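Local coordinates for protease Do-like 8, chloroplastic (Arabidopsis thaliana, PDB 4IC6), which probably cleaves proteins in the chloroplast thylakoid as a serine endopeptidase of the Deg/HtrA type, at residues 79-84 / 124-129; 154-159 / 206-211; 171-176 / 194-199. The protein carries 1 engineered substitution. All coordinates share one frame; numbering follows the deposited sequence.

Contact 1: 79-84 / 124-129; sequences VTNYHV and AKDLAV
With chi1 at -164°, the Asp126 side chain swings away from its own N, and the carboxylate meets the turn after Thr80, where OD1 lies 2.8 Å from the N of His83. The CG of Asn81 lies beside its own backbone N (chi1 -72°), which brings the amide to Asp126: ND2 meets the main-chain O of Asp126 at 3.0 Å, nearly straight (176°), with that oxygen lying in the amide plane. Asp126 thus holds the 81-83 turn at two points, its main-chain O taking the Asn81 amide and its OD1 the N-H of His83. OD1 uses its syn lone pair for His83. It lies equally close to the N of Tyr82, but the angle there is poor, and that N-H instead makes a weak bond to the O of Asp126. A second bond of ND2, to Thr220, and one from Ser183 to OD2 help fix the rotation of both flat groups.

The arrangement belongs to the first of the two beta barrels of a chymotrypsin-like protease, in which strands 77-80 and 127-131 are antiparallel neighbours. Thr80 and Ala128 form a hydrogen-bonded pair, with Thr80 N to Ala128 O at 3.0 Å and Ala128 N to Thr80 O at 2.8 Å; Val79 and Val129 form the adjoining non-hydrogen-bonded pair. Asp126 and Leu127 together face Asp122 in a G1 beta bulge. Asp126 and His83 are predicted members of the charge relay, yet ND1 of His83 stands 5.8 Å from OD2 of Asp126, the imidazole leading away. On the face shared by the valines, CG2 of Val79 approaches CG2 of Val129 to 4.4 Å, and helix 238-251 packs against both through Val245 and Leu248.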
loop_
_atom_site.group_PDB
_atom_site.type_symbol
_atom_site.label_atom_id
_atom_site.label_comp_id
_atom_site.label_asym_id
_atom_site.label_seq_id
_atom_site.Cartn_x
_atom_site.Cartn_y
_atom_site.Cartn_z
ATOM N N VAL A 79 2.134 34.590 12.950
ATOM C CA VAL A 79 2.872 33.942 11.867
ATOM C C VAL A 79 2.625 32.434 11.858
ATOM O O VAL A 79 2.617 31.792 12.919
ATOM C CB VAL A 79 4.385 34.214 11.973
ATOM C CG1 VAL A 79 5.175 33.385 10.938
ATOM C CG2 VAL A 79 4.662 35.684 11.792
ATOM N N THR A 80 2.399 31.876 10.668
ATOM C CA THR A 80 2.154 30.437 10.521
ATOM C C THR A 80 2.604 29.961 9.140
ATOM O O THR A 80 3.095 30.759 8.338
ATOM C CB THR A 80 0.652 30.112 10.712
ATOM O OG1 THR A 80 0.459 28.698 10.861
ATOM C CG2 THR A 80 -0.157 30.619 9.518
ATOM N N ASN A 81 2.434 28.673 8.854
ATOM C CA ASN A 81 2.631 28.190 7.490
ATOM C C ASN A 81 1.479 28.614 6.580
ATOM O O ASN A 81 0.314 28.688 7.000
ATOM C CB ASN A 81 2.726 26.663 7.430
ATOM C CG ASN A 81 4.022 26.127 7.993
ATOM O OD1 ASN A 81 4.013 25.237 8.843
ATOM N ND2 ASN A 81 5.145 26.653 7.518
ATOM N N TYR A 82 1.821 28.877 5.324
ATOM C CA TYR A 82 0.852 29.060 4.262
ATOM C C TYR A 82 -0.058 27.831 4.288
ATOM O O TYR A 82 -1.275 27.941 4.213
ATOM C CB TYR A 82 1.597 29.182 2.924
ATOM C CG TYR A 82 0.737 29.435 1.692
ATOM C CD1 TYR A 82 0.787 30.653 1.026
ATOM C CD2 TYR A 82 -0.076 28.439 1.165
ATOM C CE1 TYR A 82 0.020 30.886 -0.115
ATOM C CE2 TYR A 82 -0.841 28.663 0.030
ATOM C CZ TYR A 82 -0.788 29.892 -0.602
ATOM O OH TYR A 82 -1.551 30.121 -1.725
ATOM N N HIS A 83 0.544 26.656 4.447
ATOM C CA HIS A 83 -0.209 25.407 4.426
ATOM C C HIS A 83 -1.262 25.232 5.526
ATOM O O HIS A 83 -2.254 24.557 5.293
ATOM C CB HIS A 83 0.735 24.183 4.429
ATOM C CG HIS A 83 0.016 22.880 4.228
ATOM N ND1 HIS A 83 -0.173 21.966 5.246
ATOM C CD2 HIS A 83 -0.586 22.358 3.138
ATOM C CE1 HIS A 83 -0.855 20.931 4.781
ATOM N NE2 HIS A 83 -1.110 21.142 3.503
ATOM N N VAL A 84 -1.072 25.808 6.716
ATOM C CA VAL A 84 -2.083 25.584 7.750
ATOM C C VAL A 84 -3.413 26.270 7.398
ATOM O O VAL A 84 -4.484 25.814 7.799
ATOM C CB VAL A 84 -1.635 25.946 9.194
ATOM C CG1 VAL A 84 -0.255 25.371 9.514
ATOM C CG2 VAL A 84 -1.711 27.433 9.447
ATOM N N ALA A 124 5.898 30.412 -1.783
ATOM C CA ALA A 124 7.281 29.986 -2.004
ATOM C C ALA A 124 8.018 29.657 -0.706
ATOM O O ALA A 124 8.787 28.706 -0.656
ATOM C CB ALA A 124 8.037 31.043 -2.805
ATOM N N LYS A 125 7.799 30.440 0.348
ATOM C CA LYS A 125 8.421 30.155 1.644
ATOM C C LYS A 125 7.467 29.507 2.655
ATOM O O LYS A 125 7.822 29.347 3.823
ATOM C CB LYS A 125 9.058 31.420 2.240
ATOM C CG LYS A 125 10.171 32.031 1.382
ATOM C CD LYS A 125 11.328 31.023 1.212
ATOM C CE LYS A 125 12.590 31.683 0.658
ATOM N NZ LYS A 125 13.760 30.734 0.662
ATOM N N ASP A 126 6.278 29.120 2.192
ATOM C CA ASP A 126 5.258 28.499 3.048
ATOM C C ASP A 126 5.043 29.294 4.329
ATOM O O ASP A 126 5.143 28.751 5.432
ATOM C CB ASP A 126 5.634 27.050 3.418
ATOM C CG ASP A 126 4.446 26.259 3.952
ATOM O OD1 ASP A 126 3.354 26.858 4.135
ATOM O OD2 ASP A 126 4.606 25.043 4.199
ATOM N N LEU A 127 4.753 30.585 4.182
ATOM C CA LEU A 127 4.470 31.429 5.332
ATOM C C LEU A 127 3.229 32.259 5.104
ATOM O O LEU A 127 2.960 32.698 3.982
ATOM C CB LEU A 127 5.650 32.352 5.637
ATOM C CG LEU A 127 6.903 31.605 6.086
ATOM C CD1 LEU A 127 8.117 32.529 6.026
ATOM C CD2 LEU A 127 6.684 31.047 7.492
ATOM N N ALA A 128 2.473 32.463 6.176
ATOM C CA ALA A 128 1.269 33.297 6.130
ATOM C C ALA A 128 1.243 34.140 7.383
ATOM O O ALA A 128 1.763 33.734 8.423
ATOM C CB ALA A 128 0.018 32.437 6.050
ATOM N N VAL A 129 0.642 35.322 7.281
ATOM C CA VAL A 129 0.524 36.197 8.428
ATOM C C VAL A 129 -0.945 36.562 8.638
ATOM O O VAL A 129 -1.617 36.994 7.707
ATOM C CB VAL A 129 1.373 37.473 8.232
ATOM C CG1 VAL A 129 1.243 38.404 9.446
ATOM C CG2 VAL A 129 2.830 37.097 8.010
#

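Contact 2: 154-159 / 206-211; sequences QQCLAI and GPLLDS
Three backbone hydrogen bonds tie strand 155-159 to strand 207-210: Leu157 and Leu209 exchange a pair, Leu157 N to Leu209 O at 2.9 Å and Leu209 N to Leu157 O at 2.7 Å, and Ile159 N reaches Pro207 O at 3.1 Å. This pairing joins the two end strands of the second barrel and so closes it.

Apolar contacts line both faces. On one, CD1 of Leu208 sits between CB of Cys156 (3.9 Å) and CB of Ala158. On the other, the side chains of Ile159 and Leu209 cross at a slant, CD1 to CD1 3.9 Å, while CG of Pro207 touches CB of Ile159. A glycine in place of Pro207 would probably open a gap beside Ile159 and Val42, which rest on the ring.

Where the strands part, one water is held by NE2 of Gln154, O of Gln155 and N of Ser211; a second links the same NE2 to OD2 of Asp210. Lys151 N holds OE1 of Gln154, and Asn214 N OD1 of Asp210. Glu28 of a second subunit bonds both Ser211 OG and Gln155 N. The seam is thus apolar towards Ile159 and polar towards Ser211, consistent with a part in subunit association.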
loop_
_atom_site.group_PDB
_atom_site.type_symbol
_atom_site.label_atom_id
_atom_site.label_comp_id
_atom_site.label_asym_id
_atom_site.label_seq_id
_atom_site.Cartn_x
_atom_site.Cartn_y
_atom_site.Cartn_z
ATOM N N GLN A 154 22.986 21.215 18.085
ATOM C CA GLN A 154 22.317 22.031 19.099
ATOM C C GLN A 154 20.958 21.442 19.434
ATOM O O GLN A 154 20.286 20.893 18.565
ATOM C CB GLN A 154 22.074 23.444 18.576
ATOM C CG GLN A 154 23.210 24.382 18.766
ATOM C CD GLN A 154 22.847 25.782 18.317
ATOM O OE1 GLN A 154 23.442 26.317 17.380
ATOM N NE2 GLN A 154 21.858 26.388 18.992
ATOM N N GLN A 155 20.546 21.615 20.685
ATOM C CA GLN A 155 19.251 21.144 21.158
ATOM C C GLN A 155 18.178 22.035 20.548
ATOM O O GLN A 155 18.360 23.258 20.432
ATOM C CB GLN A 155 19.190 21.282 22.685
ATOM C CG GLN A 155 17.851 20.879 23.312
ATOM C CD GLN A 155 17.789 21.274 24.781
ATOM O OE1 GLN A 155 17.933 22.445 25.123
ATOM N NE2 GLN A 155 17.597 20.295 25.656
ATOM N N CYS A 156 17.074 21.438 20.123
ATOM C CA CYS A 156 15.921 22.233 19.680
ATOM C C CYS A 156 14.599 21.674 20.203
ATOM O O CYS A 156 14.467 20.464 20.431
ATOM C CB CYS A 156 15.886 22.371 18.156
ATOM S SG CYS A 156 16.009 20.855 17.188
ATOM N N LEU A 157 13.624 22.563 20.398
ATOM C CA LEU A 157 12.299 22.151 20.852
ATOM C C LEU A 157 11.247 22.614 19.861
ATOM O O LEU A 157 11.213 23.781 19.476
ATOM C CB LEU A 157 11.949 22.695 22.249
ATOM C CG LEU A 157 12.925 23.340 23.235
ATOM C CD1 LEU A 157 12.171 23.629 24.544
ATOM C CD2 LEU A 157 14.171 22.510 23.512
ATOM N N ALA A 158 10.388 21.693 19.451
ATOM C CA ALA A 158 9.307 22.010 18.532
ATOM C C ALA A 158 8.003 22.027 19.335
ATOM O O ALA A 158 7.629 21.010 19.939
ATOM C CB ALA A 158 9.248 20.957 17.415
ATOM N N ILE A 159 7.339 23.180 19.370
ATOM C CA ILE A 159 6.132 23.354 20.171
ATOM C C ILE A 159 4.942 23.513 19.226
ATOM O O ILE A 159 5.049 24.147 18.176
ATOM C CB ILE A 159 6.264 24.573 21.130
ATOM C CG1 ILE A 159 7.497 24.405 22.024
ATOM C CG2 ILE A 159 5.002 24.775 21.963
ATOM C CD1 ILE A 159 7.647 25.448 23.119
ATOM N N GLY A 206 4.053 25.829 14.162
ATOM C CA GLY A 206 4.566 26.247 15.452
ATOM C C GLY A 206 6.059 26.530 15.396
ATOM O O GLY A 206 6.698 26.353 14.355
ATOM N N PRO A 207 6.622 27.001 16.512
ATOM C CA PRO A 207 8.019 27.422 16.522
ATOM C C PRO A 207 8.942 26.258 16.789
ATOM O O PRO A 207 8.599 25.367 17.579
ATOM C CB PRO A 207 8.075 28.361 17.727
ATOM C CG PRO A 207 7.097 27.732 18.701
ATOM C CD PRO A 207 5.976 27.184 17.828
ATOM N N LEU A 208 10.105 26.300 16.152
ATOM C CA LEU A 208 11.251 25.525 16.576
ATOM C C LEU A 208 12.122 26.444 17.418
ATOM O O LEU A 208 12.538 27.498 16.941
ATOM C CB LEU A 208 12.037 25.045 15.357
ATOM C CG LEU A 208 13.183 24.088 15.680
ATOM C CD1 LEU A 208 12.578 22.785 16.227
ATOM C CD2 LEU A 208 14.030 23.810 14.440
ATOM N N LEU A 209 12.411 26.056 18.663
ATOM C CA LEU A 209 13.208 26.915 19.541
ATOM C C LEU A 209 14.607 26.342 19.810
ATOM O O LEU A 209 14.798 25.117 19.802
ATOM C CB LEU A 209 12.487 27.149 20.873
ATOM C CG LEU A 209 11.068 27.715 20.822
ATOM C CD1 LEU A 209 10.559 27.841 22.250
ATOM C CD2 LEU A 209 11.048 29.087 20.118
ATOM N N ASP A 210 15.582 27.220 20.039
ATOM C CA ASP A 210 16.886 26.755 20.529
ATOM C C ASP A 210 16.866 26.584 22.056
ATOM O O ASP A 210 15.819 26.779 22.707
ATOM C CB ASP A 210 18.061 27.649 20.041
ATOM C CG ASP A 210 18.011 29.080 20.592
ATOM O OD1 ASP A 210 17.292 29.340 21.573
ATOM O OD2 ASP A 210 18.731 29.946 20.051
ATOM N N SER A 211 18.009 26.203 22.627
ATOM C CA SER A 211 18.092 25.939 24.060
ATOM C C SER A 211 17.901 27.200 24.886
ATOM O O SER A 211 17.716 27.121 26.102
ATOM C CB SER A 211 19.422 25.273 24.436
ATOM O OG SER A 211 20.518 26.097 24.070
HETATM O O HOH W 1 20.195 25.044 21.153
HETATM O O HOH W 2 21.245 29.196 18.718
#

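Contact 3: 171-176 / 194-199; sequences VGVISG and QTDAAI
A classic beta bulge in the second barrel marks this meeting of strands 168-176 and 192-195: Ser175 and Gly176 both face Gln194. Its carbonyl O accepts from Ser175 N at 2.7 Å and, from the same face of its plane, from Gly176 N at 3.1 Å, while Gln194 N returns a bond to Gly176 O at 2.8 Å. The extended side chain of Gln194 adds a fourth bond, NE2 reaching OG of Ser175 at 2.8 Å, with the oxygen in the amide plane.

Past the end of the strand, Asp196 continues the pairing. OD1 is met by Val173 N at 2.8 Å, almost along the C-O axis, and Asp196 N answers to Val173 O at 3.1 Å. The carboxylate passes close to Gly172, whose CA is 3.3 Å from OD1; a CB there would collide with that oxygen. A water bridges Val171 O and Asp196 O.

Ser175 and Asp196 have further partners in a second subunit: Ser175 OG bonds its Leu169 O, and Asp196 OD2 its Val171 N. OD1 of Asp196 thus holds strand 168-176 while OD2 holds a neighbouring subunit, and Val171 N here receives Asp196 of a third subunit in the same way, so the bond repeats between subunits.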
loop_
_atom_site.group_PDB
_atom_site.type_symbol
_atom_site.label_atom_id
_atom_site.label_comp_id
_atom_site.label_asym_id
_atom_site.label_seq_id
_atom_site.Cartn_x
_atom_site.Cartn_y
_atom_site.Cartn_z
ATOM N N VAL A 171 11.433 17.063 21.048
ATOM C CA VAL A 171 12.771 17.565 21.307
ATOM C C VAL A 171 13.784 16.697 20.588
ATOM O O VAL A 171 13.706 15.475 20.644
ATOM C CB VAL A 171 13.097 17.523 22.821
ATOM C CG1 VAL A 171 14.564 17.854 23.075
ATOM C CG2 VAL A 171 12.195 18.482 23.608
ATOM N N GLY A 172 14.727 17.336 19.910
ATOM C CA GLY A 172 15.859 16.638 19.341
ATOM C C GLY A 172 17.004 17.604 19.133
ATOM O O GLY A 172 17.182 18.566 19.893
ATOM N N VAL A 173 17.803 17.342 18.113
ATOM C CA VAL A 173 18.901 18.234 17.791
ATOM C C VAL A 173 18.746 18.810 16.404
ATOM O O VAL A 173 18.007 18.277 15.576
ATOM C CB VAL A 173 20.260 17.504 17.836
ATOM C CG1 VAL A 173 20.510 16.966 19.239
ATOM C CG2 VAL A 173 20.267 16.372 16.804
ATOM N N ILE A 174 19.485 19.880 16.141
ATOM C CA ILE A 174 19.667 20.313 14.775
ATOM C C ILE A 174 20.465 19.217 14.053
ATOM O O ILE A 174 21.587 18.883 14.449
ATOM C CB ILE A 174 20.432 21.647 14.706
ATOM C CG1 ILE A 174 19.676 22.738 15.468
ATOM C CG2 ILE A 174 20.655 22.059 13.265
ATOM C CD1 ILE A 174 18.203 22.891 15.043
ATOM N N SER A 175 19.874 18.680 12.990
ATOM C CA SER A 175 20.381 17.483 12.308
ATOM C C SER A 175 21.090 17.847 11.017
ATOM O O SER A 175 21.991 17.144 10.577
ATOM C CB SER A 175 19.213 16.545 11.970
ATOM O OG SER A 175 19.616 15.527 11.058
ATOM N N GLY A 176 20.692 18.962 10.422
ATOM C CA GLY A 176 21.277 19.396 9.162
ATOM C C GLY A 176 20.902 20.831 8.852
ATOM O O GLY A 176 19.937 21.372 9.409
ATOM N N GLN A 194 17.112 21.098 9.176
ATOM C CA GLN A 194 16.682 19.729 9.476
ATOM C C GLN A 194 16.864 19.430 10.965
ATOM O O GLN A 194 17.906 19.725 11.544
ATOM C CB GLN A 194 17.455 18.697 8.628
ATOM C CG GLN A 194 16.903 17.280 8.731
ATOM C CD GLN A 194 17.682 16.312 7.838
ATOM O OE1 GLN A 194 17.422 16.216 6.640
ATOM N NE2 GLN A 194 18.641 15.607 8.420
ATOM N N THR A 195 15.869 18.807 11.587
ATOM C CA THR A 195 16.002 18.425 13.001
ATOM C C THR A 195 15.544 16.988 13.159
ATOM O O THR A 195 14.792 16.491 12.322
ATOM C CB THR A 195 15.117 19.328 13.918
ATOM O OG1 THR A 195 15.198 18.877 15.280
ATOM C CG2 THR A 195 13.683 19.264 13.472
ATOM N N ASP A 196 16.012 16.311 14.206
ATOM C CA ASP A 196 15.465 15.003 14.518
ATOM C C ASP A 196 14.405 15.046 15.625
ATOM O O ASP A 196 13.944 13.997 16.069
ATOM C CB ASP A 196 16.545 13.904 14.726
ATOM C CG ASP A 196 17.329 14.038 16.031
ATOM O OD1 ASP A 196 17.085 14.979 16.824
ATOM O OD2 ASP A 196 18.227 13.155 16.280
ATOM N N ALA A 197 14.016 16.247 16.067
ATOM C CA ALA A 197 12.739 16.391 16.784
ATOM C C ALA A 197 11.607 16.043 15.826
ATOM O O ALA A 197 11.623 16.450 14.668
ATOM C CB ALA A 197 12.552 17.829 17.334
ATOM N N ALA A 198 10.617 15.297 16.303
ATOM C CA ALA A 198 9.505 14.930 15.450
ATOM C C ALA A 198 8.726 16.186 15.042
ATOM O O ALA A 198 8.325 17.001 15.888
ATOM C CB ALA A 198 8.596 13.957 16.162
ATOM N N ILE A 199 8.523 16.334 13.741
ATOM C CA ILE A 199 7.726 17.433 13.211
ATOM C C ILE A 199 6.497 16.800 12.617
ATOM O O ILE A 199 6.599 15.936 11.752
ATOM C CB ILE A 199 8.489 18.216 12.128
ATOM C CG1 ILE A 199 9.745 18.888 12.746
ATOM C CG2 ILE A 199 7.572 19.222 11.443
ATOM C CD1 ILE A 199 9.446 19.832 13.944
HETATM O O HOH W 3 13.991 13.120 18.686
#

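Contacts 2 and 3 are neighbours in one barrel, their centres about 8 Å apart, and they join through the pairing of strands 155-160 and 168-176: Gln154 O to Ile174 N at 2.7 Å and Cys156 N to Gly172 O at 2.9 Å are probable hydrogen bonds. Contact 1 sits in the other barrel, its centre about 18 Å from that of contact 2. The predicted charge relay spans the two barrels: contact 1 supplies His83 and Asp126, while Ala204, an engineered substitution at the third predicted position, has its side chain about 5 Å from that of Asn81 in contact 1, about 7 Å from Gly206 of contact 2 and about 12 Å from the Thr195 side chain of contact 3.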